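Local coordinates for protein fimbrial subunit CupB6 (Pseudomonas aeruginosa, PDB 5CYL) that probably mediates adhesion at the tip of a chaperone-usher pilus involved in biofilm formation, at residues T130-P133 against G134-P137; E163-I166 against G167-L170. One frame throughout, in Å; residues are numbered along the deposited sequence.

Contact 1 of 2, residues T130-P133 against G134-P137; sequences TVDP and GELP
The amide of L136 donates to the carbonyl oxygen of P133, with N at 3.0 Å from O and a moderately bent N-H...O angle of 152°. One step earlier E135 N makes a weak bond to D132 O at 2.9 Å, bent to 127°. Two successive bonds of this kind, each spanning three residues, wind the backbone through P133 and G134. Residues 130-137 open the loop between strands 118-129 and 151-160; P133 is buried, although the turn as a whole lies at the surface.

Side chains close over this turn. CG2 of V131, set between its backbone N and carbonyl carbon, lies 3.9 Å from CB of E135, the two side chains crossing at about a right angle. The same methyl reaches L136 CD2 at 4.0 Å, an apolar touch between residues flanking the turn. CD1 of L136 lies 4.1 Å from CA of P133, while elsewhere its side chain packs on L26. Just beyond, P137 O accepts a weak hydrogen bond from NZ of K207, a residue of the connection that precedes strand 215-225.

On the solvent side, where D132 and E135 are both exposed, the chain of E135 folds over at chi2 (66°), and its OE1 comes within 4.5 Å of OD2 of D132. Two carboxylates this close may raise the pKa of one of them slightly, an effect that solvent should weaken.

Contact 2 of 2, residues E163-I166 against G167-L170; sequences EASI and GSVL
Between S165 and S168 the backbone makes a type II beta turn, with I166 and G167 at its corners. Across its mouth S168 N donates weakly to S165 O, the two atoms 3.4 Å apart. G167 sits at a positive phi of 91°, where a CB would collide with the carbonyl oxygen of I166, so the second corner suits a residue with no side chain.

At the open end of the turn the two serines lie alongside each other. Their side chains meet through the CB atoms of S165 and S168, 4.0 Å apart, and S168 CB also lies 3.3 Å from S165 O. At the first corner, the side chain of I166 points away from 167-170 and packs on A107 and K110.

The turn belongs to the long loop between strands 151-160 and 185-189, and it runs beside strand 106-112, an outermost strand of the four-stranded antiparallel sheet within this chain. Backbone hydrogen bonds join G167 and S168 to A107, at the start of that strand, and L170 to P105 just before it. The ammonium of K110 also forms a hydrogen bond with A164 O.

Beyond the turn, the residues that flank it on either side along the chain make a light apolar touch: L170, its CG anti to the backbone N (chi1 167°), extends CD1 to 4.5 Å from CB of A164. Both residues are buried, L170 resting on A107 and V157 and A164 on R159.

How the contacts relate
Contacts 1 and 2 illustrate how a beta-rich adhesin uses compact turns in the loops between its strands. They follow in series along the chain, one in the loop before strand 151-160 and the other in the loop after it, yet they do not touch: their centres are 37 Å apart and their nearest atoms about 23 Å. The centre of contact 1 lies about 9 Å from the centre of the chain, that of contact 2 about 39 Å. Both have backbone hydrogen bonds between residues three apart, the one in contact 2 being weak, but 130-137 is a surface turn near the middle of the elongated chain, whereas 163-170 is partly buried and far from it.

Contact 1 of 2, residues T130-P133 against G134-P137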
# COMPACT_ATOMS: atom_id res chain seq x y z
N THR A 130 6.73 -1.07 9.68
CA THR A 130 7.50 -2.07 10.43
C THR A 130 8.26 -3.08 9.55
O THR A 130 8.99 -3.93 10.06
CB THR A 130 6.60 -2.84 11.41
OG1 THR A 130 5.46 -3.38 10.71
CG2 THR A 130 6.10 -1.92 12.51
N VAL A 131 8.10 -2.96 8.24
CA VAL A 131 8.77 -3.86 7.29
C VAL A 131 9.26 -3.09 6.06
O VAL A 131 8.85 -1.98 5.84
CB VAL A 131 7.84 -5.01 6.83
CG1 VAL A 131 7.35 -5.81 8.03
CG2 VAL A 131 6.67 -4.47 6.01
N ASP A 132 10.17 -3.71 5.31
CA ASP A 132 10.68 -3.13 4.07
C ASP A 132 9.55 -2.97 3.06
O ASP A 132 8.63 -3.80 3.05
CB ASP A 132 11.78 -4.00 3.50
CG ASP A 132 13.06 -3.95 4.35
OD1 ASP A 132 13.57 -2.83 4.60
OD2 ASP A 132 13.53 -5.02 4.78
N PRO A 133 9.57 -1.89 2.25
CA PRO A 133 8.38 -1.69 1.39
C PRO A 133 8.02 -2.86 0.46
O PRO A 133 6.86 -3.11 0.23
CB PRO A 133 8.75 -0.45 0.56
CG PRO A 133 9.69 0.30 1.42
CD PRO A 133 10.56 -0.81 1.94
N GLY A 134 9.03 -3.55 -0.04
CA GLY A 134 8.80 -4.68 -0.93
C GLY A 134 8.00 -5.75 -0.21
O GLY A 134 7.16 -6.43 -0.80
N GLU A 135 8.25 -5.86 1.09
CA GLU A 135 7.60 -6.82 1.98
C GLU A 135 6.09 -6.56 2.16
O GLU A 135 5.36 -7.44 2.56
CB GLU A 135 8.28 -6.81 3.35
CG GLU A 135 8.76 -8.18 3.82
CD GLU A 135 9.87 -8.73 2.96
OE1 GLU A 135 11.04 -8.36 3.16
OE2 GLU A 135 9.58 -9.56 2.08
N LEU A 136 5.67 -5.34 1.87
CA LEU A 136 4.29 -4.92 2.06
C LEU A 136 3.27 -5.70 1.21
O LEU A 136 3.61 -6.10 0.07
CB LEU A 136 4.15 -3.42 1.80
CG LEU A 136 4.53 -2.50 2.95
CD1 LEU A 136 4.52 -1.03 2.48
CD2 LEU A 136 3.59 -2.68 4.13
N PRO A 137 2.02 -5.92 1.76
CA PRO A 137 1.14 -6.74 0.91
C PRO A 137 0.58 -6.05 -0.33
O PRO A 137 0.58 -4.82 -0.41
CB PRO A 137 -0.03 -7.12 1.85
CG PRO A 137 0.40 -6.79 3.23
CD PRO A 137 1.25 -5.58 3.01

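Contact 2 of 2, residues E163-I166 against G167-L170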
# COMPACT_ATOMS: atom_id res chain seq x y z
N GLU A 163 -0.09 13.66 44.20
CA GLU A 163 0.09 12.33 44.81
C GLU A 163 0.65 11.28 43.80
O GLU A 163 1.50 10.46 44.14
CB GLU A 163 -1.20 11.84 45.51
N ALA A 164 0.22 11.35 42.53
CA ALA A 164 0.63 10.39 41.46
C ALA A 164 1.70 10.96 40.55
O ALA A 164 1.52 12.07 40.08
CB ALA A 164 -0.59 10.00 40.62
N SER A 165 2.76 10.22 40.29
CA SER A 165 3.82 10.73 39.43
C SER A 165 3.52 10.49 37.95
O SER A 165 3.12 9.40 37.59
CB SER A 165 5.18 10.08 39.75
OG SER A 165 5.21 9.46 41.02
N ILE A 166 3.83 11.49 37.12
CA ILE A 166 3.82 11.33 35.65
C ILE A 166 4.89 10.35 35.20
O ILE A 166 5.99 10.39 35.73
CB ILE A 166 3.99 12.66 34.91
CG1 ILE A 166 2.78 13.53 35.17
CG2 ILE A 166 3.98 12.45 33.42
CD1 ILE A 166 1.47 12.77 35.20
N GLY A 167 4.55 9.45 34.28
CA GLY A 167 5.49 8.47 33.79
C GLY A 167 5.47 7.18 34.58
O GLY A 167 6.12 6.20 34.22
N SER A 168 4.73 7.18 35.66
CA SER A 168 4.63 6.02 36.51
C SER A 168 3.32 5.24 36.20
O SER A 168 2.35 5.77 35.62
CB SER A 168 4.68 6.50 37.97
OG SER A 168 5.27 5.55 38.83
N VAL A 169 3.26 4.00 36.66
CA VAL A 169 1.96 3.33 36.75
C VAL A 169 0.93 4.20 37.49
O VAL A 169 1.24 4.79 38.52
CB VAL A 169 2.06 1.99 37.48
CG1 VAL A 169 0.83 1.16 37.18
CG2 VAL A 169 3.32 1.27 37.02
N LEU A 170 -0.28 4.29 36.95
CA LEU A 170 -1.32 5.16 37.52
C LEU A 170 -2.17 4.30 38.40
O LEU A 170 -2.86 3.42 37.91
CB LEU A 170 -2.21 5.78 36.44
CG LEU A 170 -3.48 6.41 36.97
CD1 LEU A 170 -3.13 7.58 37.88
CD2 LEU A 170 -4.34 6.92 35.83